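Local coordinates for Poly(Beta-D-mannuronate) lyase (Pseudopedobacter saltans, PDB 7O79), which probably cleaves poly(beta-D-mannuronate), a component of alginate, as a polysaccharide lyase of family 6, at residues Thr155-Tyr160 against Thr194-Leu199; Asn323-Val328 against Asn360-Lys365. All coordinates share one frame; numbering follows the deposited sequence.

Overall arrangement
Both contacts join neighbouring coils of one right-handed parallel beta-helix, the fold that makes up most of this single-chain enzyme. Interaction 1 pairs the strands 155-162 and 194-201 near the middle of the chain, its centre about 10 Å from that of the molecule; interaction 2 pairs 319-328 with 356-364 closer to the C-terminal end of the helix, about 23 Å out. They follow one another in sequence, and their centres lie about 25 Å apart, with nearest atoms about 14 Å apart. The strands 219-226, 241-248 and 266-273 bridge the gap, each pairing in parallel with the next. The two contacts thus sample the same coil-to-coil stacking at separate points along the solenoid.

Interaction 1: residues Thr155-Tyr160 against Thr194-Leu199; sequences TVQYCY and TIKNNL
Leu199 packs beside Tyr160, and Lys196 reaches over to Gln157 and Tyr158, where two successive coils of the parallel beta-helix lie in register. The short strands 155-157 and 194-196 run almost parallel, at 7°, and bond in the usual way through Val156 N and O. Leu199 has its CG anti to the backbone N (chi1 179°), which sets the side chain alongside the Tyr160 ring with CD2 3.6 Å from CE1 of that tyrosine; the carbonyl O of Leu199 meets the ring at its edge, in plane. Val450, near the C-terminus, touches both residues. Lys196 runs next to Gln157 and bends at its last torsion, so that NZ donates to Gln157 OE1 at 3.0 Å from above the plane of that carbonyl, with a weak bond to Tyr158 OH. The other end of the Gln157 amide is held by Gln130, one coil back, and the Tyr158 ring meets that of Tyr131. Just past the strands, Asn198 bridges the coils: ND2 donates to Val156 O at 3.1 Å from above its carbonyl plane, a second bond besides that from Lys196 N, and OD1 receives Cys159 N on a lone pair at 2.8 Å. At the beginning of the strands Thr194 and Thr155 stand side by side, and both hydroxyls donate to one water, 2.8 Å from Thr194 OG1 and 3.2 Å from Thr155 OG1.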
loop_
_atom_site.group_PDB
_atom_site.type_symbol
_atom_site.label_atom_id
_atom_site.label_comp_id
_atom_site.label_asym_id
_atom_site.label_seq_id
_atom_site.Cartn_x
_atom_site.Cartn_y
_atom_site.Cartn_z
ATOM N N THR A 155 -8.676 1.108 -7.563
ATOM C CA THR A 155 -8.205 -0.272 -7.560
ATOM C C THR A 155 -6.913 -0.336 -8.357
ATOM O O THR A 155 -6.831 0.230 -9.451
ATOM C CB THR A 155 -9.269 -1.216 -8.163
ATOM O OG1 THR A 155 -10.416 -1.245 -7.306
ATOM C CG2 THR A 155 -8.737 -2.653 -8.298
ATOM N N VAL A 156 -5.901 -1.003 -7.799
ATOM C CA VAL A 156 -4.643 -1.268 -8.481
ATOM C C VAL A 156 -4.435 -2.781 -8.430
ATOM O O VAL A 156 -4.328 -3.351 -7.338
ATOM C CB VAL A 156 -3.464 -0.535 -7.811
ATOM C CG1 VAL A 156 -2.124 -0.985 -8.419
ATOM C CG2 VAL A 156 -3.648 0.991 -7.857
ATOM N N GLN A 157 -4.412 -3.438 -9.594
ATOM C CA GLN A 157 -4.327 -4.891 -9.610
ATOM C C GLN A 157 -3.456 -5.373 -10.758
ATOM O O GLN A 157 -3.343 -4.710 -11.789
ATOM C CB GLN A 157 -5.730 -5.534 -9.674
ATOM C CG GLN A 157 -6.533 -5.174 -10.899
ATOM C CD GLN A 157 -7.928 -5.781 -10.864
ATOM O OE1 GLN A 157 -8.333 -6.363 -9.865
ATOM N NE2 GLN A 157 -8.674 -5.630 -11.956
ATOM N N TYR A 158 -2.838 -6.546 -10.563
ATOM C CA TYR A 158 -2.005 -7.178 -11.588
ATOM C C TYR A 158 -0.914 -6.250 -12.086
ATOM O O TYR A 158 -0.525 -6.296 -13.259
ATOM C CB TYR A 158 -2.832 -7.696 -12.773
ATOM C CG TYR A 158 -4.049 -8.494 -12.385
ATOM C CD1 TYR A 158 -3.918 -9.693 -11.706
ATOM C CD2 TYR A 158 -5.321 -8.086 -12.751
ATOM C CE1 TYR A 158 -5.031 -10.442 -11.360
ATOM C CE2 TYR A 158 -6.441 -8.830 -12.414
ATOM C CZ TYR A 158 -6.289 -9.999 -11.721
ATOM O OH TYR A 158 -7.399 -10.747 -11.387
ATOM N N CYS A 159 -0.389 -5.418 -11.197
ATOM C CA CYS A 159 0.755 -4.602 -11.544
ATOM C C CYS A 159 2.039 -5.216 -10.992
ATOM O O CYS A 159 2.034 -6.141 -10.175
ATOM C CB CYS A 159 0.565 -3.166 -11.043
ATOM S SG CYS A 159 -0.731 -2.285 -11.957
ATOM N N TYR A 160 3.156 -4.675 -11.464
ATOM C CA TYR A 160 4.479 -5.196 -11.160
ATOM C C TYR A 160 5.346 -4.040 -10.673
ATOM O O TYR A 160 5.546 -3.061 -11.405
ATOM C CB TYR A 160 5.064 -5.861 -12.410
ATOM C CG TYR A 160 6.364 -6.607 -12.226
ATOM C CD1 TYR A 160 6.732 -7.128 -10.990
ATOM C CD2 TYR A 160 7.222 -6.806 -13.307
ATOM C CE1 TYR A 160 7.918 -7.831 -10.838
ATOM C CE2 TYR A 160 8.419 -7.497 -13.160
ATOM C CZ TYR A 160 8.754 -8.011 -11.931
ATOM O OH TYR A 160 9.933 -8.695 -11.794
ATOM N N THR A 194 -8.255 -0.572 -3.208
ATOM C CA THR A 194 -7.964 -1.991 -3.382
ATOM C C THR A 194 -6.571 -2.146 -3.973
ATOM O O THR A 194 -6.291 -1.618 -5.060
ATOM C CB THR A 194 -9.006 -2.661 -4.276
ATOM O OG1 THR A 194 -10.254 -2.716 -3.582
ATOM C CG2 THR A 194 -8.557 -4.090 -4.648
ATOM N N ILE A 195 -5.708 -2.865 -3.259
ATOM C CA ILE A 195 -4.391 -3.264 -3.743
ATOM C C ILE A 195 -4.449 -4.780 -3.885
ATOM O O ILE A 195 -4.399 -5.497 -2.880
ATOM C CB ILE A 195 -3.277 -2.854 -2.771
ATOM C CG1 ILE A 195 -3.251 -1.328 -2.544
ATOM C CG2 ILE A 195 -1.930 -3.390 -3.262
ATOM C CD1 ILE A 195 -2.226 -0.912 -1.436
ATOM N N LYS A 196 -4.556 -5.288 -5.113
ATOM C CA LYS A 196 -4.939 -6.685 -5.293
ATOM C C LYS A 196 -4.098 -7.359 -6.366
ATOM O O LYS A 196 -3.866 -6.787 -7.430
ATOM C CB LYS A 196 -6.427 -6.793 -5.646
ATOM C CG LYS A 196 -6.950 -8.226 -5.921
ATOM C CD LYS A 196 -8.419 -8.147 -6.383
ATOM C CE LYS A 196 -8.852 -9.362 -7.218
ATOM N NZ LYS A 196 -8.598 -9.112 -8.687
ATOM N N ASN A 197 -3.629 -8.576 -6.063
ATOM C CA ASN A 197 -2.927 -9.427 -7.028
ATOM C C ASN A 197 -1.799 -8.675 -7.718
ATOM O O ASN A 197 -1.628 -8.762 -8.933
ATOM C CB ASN A 197 -3.882 -10.020 -8.082
ATOM C CG ASN A 197 -4.948 -10.907 -7.486
ATOM O OD1 ASN A 197 -4.728 -11.564 -6.474
ATOM N ND2 ASN A 197 -6.098 -10.968 -8.138
ATOM N N ASN A 198 -1.003 -7.941 -6.937
ATOM C CA ASN A 198 0.200 -7.321 -7.475
ATOM C C ASN A 198 1.437 -8.103 -7.036
ATOM O O ASN A 198 1.428 -8.809 -6.021
ATOM C CB ASN A 198 0.330 -5.865 -7.019
ATOM C CG ASN A 198 -0.860 -5.031 -7.408
ATOM O OD1 ASN A 198 -1.048 -4.705 -8.580
ATOM N ND2 ASN A 198 -1.716 -4.737 -6.431
ATOM N N LEU A 199 2.509 -7.949 -7.806
ATOM C CA LEU A 199 3.809 -8.544 -7.517
ATOM C C LEU A 199 4.808 -7.455 -7.144
ATOM O O LEU A 199 5.040 -6.518 -7.917
ATOM C CB LEU A 199 4.313 -9.340 -8.715
ATOM C CG LEU A 199 5.687 -9.999 -8.576
ATOM C CD1 LEU A 199 5.740 -10.989 -7.424
ATOM C CD2 LEU A 199 6.073 -10.707 -9.866
HETATM O O HOH W 1 -11.232 -0.255 -4.377
#

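Interaction 2: residues Asn323-Val328 against Asn360-Lys365; sequences NTFLNV and NIISTK
Asn323 and Asn360 occupy equivalent positions of adjacent coils, their amides side by side and nearly coplanar (5° apart). They belong to a row of asparagines of the kind found inside parallel beta-helices, continued by Asn270 on one side and Asn395 on the other. Asn360 OD1 accepts the backbone N of Asn323 at 3.0 Å and, weakly, its ND2, whose stronger partner is Val267 O; the Asn360 ND2 is taken by Tyr320 O. Each asparagine has CG beside its backbone N (chi1 -58° and -63°), and with second torsions that also match, the two amides take the same tilt.

Beyond them the strands pair in parallel. Phe325 and Ile362 point the same way, with Ile362 CG1 at the ring edge, 4.2 Å from CD2 of the phenylalanine, and Ile333 packs against both. On the other face Thr324 runs alongside Ile361, their CG2 methyls 3.9 Å apart, while Leu326 crosses Ile361 at a slant to bring CD2 within 3.8 Å of Ile361 CG2.

A beta bulge then shifts the register by one residue as the chain turns a corner at Asn327. Ser363 OG receives Asn327 N at 2.8 Å and is also bonded to Asn400. The Asn327 amide is held by Asp274 through ND2 and by Asn400 through OD1; Lys365 slants over it in plain contact, CG 3.3 Å from Asn327 OD1, and NZ reaches Asn327 O at 2.8 Å, with Asn251 as a second partner. Past the corner, Val328 N returns to Ser363 O, and Lys365 N to Val328 O. The N-H and C=O of Asn327 are thus met by side chains from the next coil, which implies that hydroxyl and amine stand in for regular strand pairing where the bulge interrupts it.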
loop_
_atom_site.group_PDB
_atom_site.type_symbol
_atom_site.label_atom_id
_atom_site.label_comp_id
_atom_site.label_asym_id
_atom_site.label_seq_id
_atom_site.Cartn_x
_atom_site.Cartn_y
_atom_site.Cartn_z
ATOM N N ASN A 323 -3.253 -17.458 9.528
ATOM C CA ASN A 323 -2.050 -16.988 8.858
ATOM C C ASN A 323 -0.900 -17.948 9.134
ATOM O O ASN A 323 -0.938 -18.746 10.070
ATOM C CB ASN A 323 -1.672 -15.575 9.322
ATOM C CG ASN A 323 -2.784 -14.550 9.079
ATOM O OD1 ASN A 323 -2.990 -14.103 7.945
ATOM N ND2 ASN A 323 -3.496 -14.166 10.146
ATOM N N THR A 324 0.140 -17.849 8.310
ATOM C CA THR A 324 1.340 -18.653 8.491
ATOM C C THR A 324 2.549 -17.732 8.505
ATOM O O THR A 324 2.719 -16.920 7.589
ATOM C CB THR A 324 1.446 -19.701 7.384
ATOM O OG1 THR A 324 0.307 -20.563 7.472
ATOM C CG2 THR A 324 2.721 -20.511 7.501
ATOM N N PHE A 325 3.358 -17.838 9.561
ATOM C CA PHE A 325 4.585 -17.053 9.732
ATOM C C PHE A 325 5.759 -18.004 9.981
ATOM O O PHE A 325 5.987 -18.426 11.119
ATOM C CB PHE A 325 4.450 -16.063 10.896
ATOM C CG PHE A 325 3.187 -15.243 10.866
ATOM C CD1 PHE A 325 3.058 -14.164 9.984
ATOM C CD2 PHE A 325 2.133 -15.540 11.715
ATOM C CE1 PHE A 325 1.882 -13.397 9.950
ATOM C CE2 PHE A 325 0.948 -14.778 11.678
ATOM C CZ PHE A 325 0.824 -13.719 10.793
ATOM N N LEU A 326 6.552 -18.300 8.960
ATOM C CA LEU A 326 7.583 -19.322 9.109
ATOM C C LEU A 326 8.981 -18.750 8.943
ATOM O O LEU A 326 9.219 -17.908 8.073
ATOM C CB LEU A 326 7.376 -20.474 8.122
ATOM C CG LEU A 326 6.114 -21.306 8.377
ATOM C CD1 LEU A 326 5.767 -22.144 7.138
ATOM C CD2 LEU A 326 6.259 -22.163 9.606
ATOM N N ASN A 327 9.907 -19.218 9.782
ATOM C CA ASN A 327 11.331 -18.889 9.624
ATOM C C ASN A 327 11.558 -17.380 9.698
ATOM O O ASN A 327 12.362 -16.818 8.954
ATOM C CB ASN A 327 11.881 -19.481 8.318
ATOM C CG ASN A 327 13.406 -19.410 8.208
ATOM O OD1 ASN A 327 14.138 -19.526 9.201
ATOM N ND2 ASN A 327 13.885 -19.237 6.986
ATOM N N VAL A 328 10.837 -16.704 10.614
ATOM C CA VAL A 328 10.971 -15.251 10.751
ATOM C C VAL A 328 12.127 -14.941 11.690
ATOM O O VAL A 328 12.376 -15.664 12.661
ATOM C CB VAL A 328 9.654 -14.595 11.234
ATOM C CG1 VAL A 328 8.556 -14.854 10.228
ATOM C CG2 VAL A 328 9.228 -15.079 12.603
ATOM N N ASN A 360 -3.100 -19.830 13.815
ATOM C CA ASN A 360 -1.914 -19.381 13.104
ATOM C C ASN A 360 -0.812 -20.425 13.230
ATOM O O ASN A 360 -0.720 -21.123 14.243
ATOM C CB ASN A 360 -1.436 -18.039 13.670
ATOM C CG ASN A 360 -2.472 -16.942 13.469
ATOM O OD1 ASN A 360 -2.729 -16.516 12.336
ATOM N ND2 ASN A 360 -3.105 -16.509 14.562
ATOM N N ILE A 361 0.023 -20.520 12.195
ATOM C CA ILE A 361 1.210 -21.374 12.192
ATOM C C ILE A 361 2.429 -20.468 12.265
ATOM O O ILE A 361 2.488 -19.463 11.547
ATOM C CB ILE A 361 1.262 -22.261 10.934
ATOM C CG1 ILE A 361 0.237 -23.388 11.041
ATOM C CG2 ILE A 361 2.696 -22.801 10.700
ATOM C CD1 ILE A 361 0.209 -24.278 9.822
ATOM N N ILE A 362 3.391 -20.805 13.145
ATOM C CA ILE A 362 4.541 -19.946 13.425
ATOM C C ILE A 362 5.811 -20.776 13.596
ATOM O O ILE A 362 5.805 -21.830 14.246
ATOM C CB ILE A 362 4.346 -19.086 14.694
ATOM C CG1 ILE A 362 3.018 -18.319 14.694
ATOM C CG2 ILE A 362 5.501 -18.114 14.872
ATOM C CD1 ILE A 362 2.424 -18.183 16.088
ATOM N N SER A 363 6.914 -20.263 13.055
ATOM C CA SER A 363 8.249 -20.678 13.466
ATOM C C SER A 363 9.174 -19.475 13.360
ATOM O O SER A 363 8.967 -18.595 12.521
ATOM C CB SER A 363 8.744 -21.872 12.631
ATOM O OG SER A 363 9.360 -21.454 11.424
ATOM N N THR A 364 10.163 -19.415 14.268
ATOM C CA THR A 364 11.113 -18.320 14.367
ATOM C C THR A 364 12.526 -18.884 14.305
ATOM O O THR A 364 12.772 -20.013 14.734
ATOM C CB THR A 364 10.943 -17.488 15.677
ATOM O OG1 THR A 364 11.428 -18.229 16.815
ATOM C CG2 THR A 364 9.490 -17.065 15.910
ATOM N N LYS A 365 13.448 -18.076 13.776
ATOM C CA LYS A 365 14.842 -18.504 13.647
ATOM C C LYS A 365 15.486 -18.774 15.005
ATOM O O LYS A 365 16.311 -19.686 15.142
ATOM C CB LYS A 365 15.650 -17.445 12.893
ATOM C CG LYS A 365 15.332 -17.354 11.415
ATOM C CD LYS A 365 16.208 -16.319 10.731
ATOM C CE LYS A 365 16.072 -16.375 9.202
ATOM N NZ LYS A 365 14.871 -15.627 8.715
#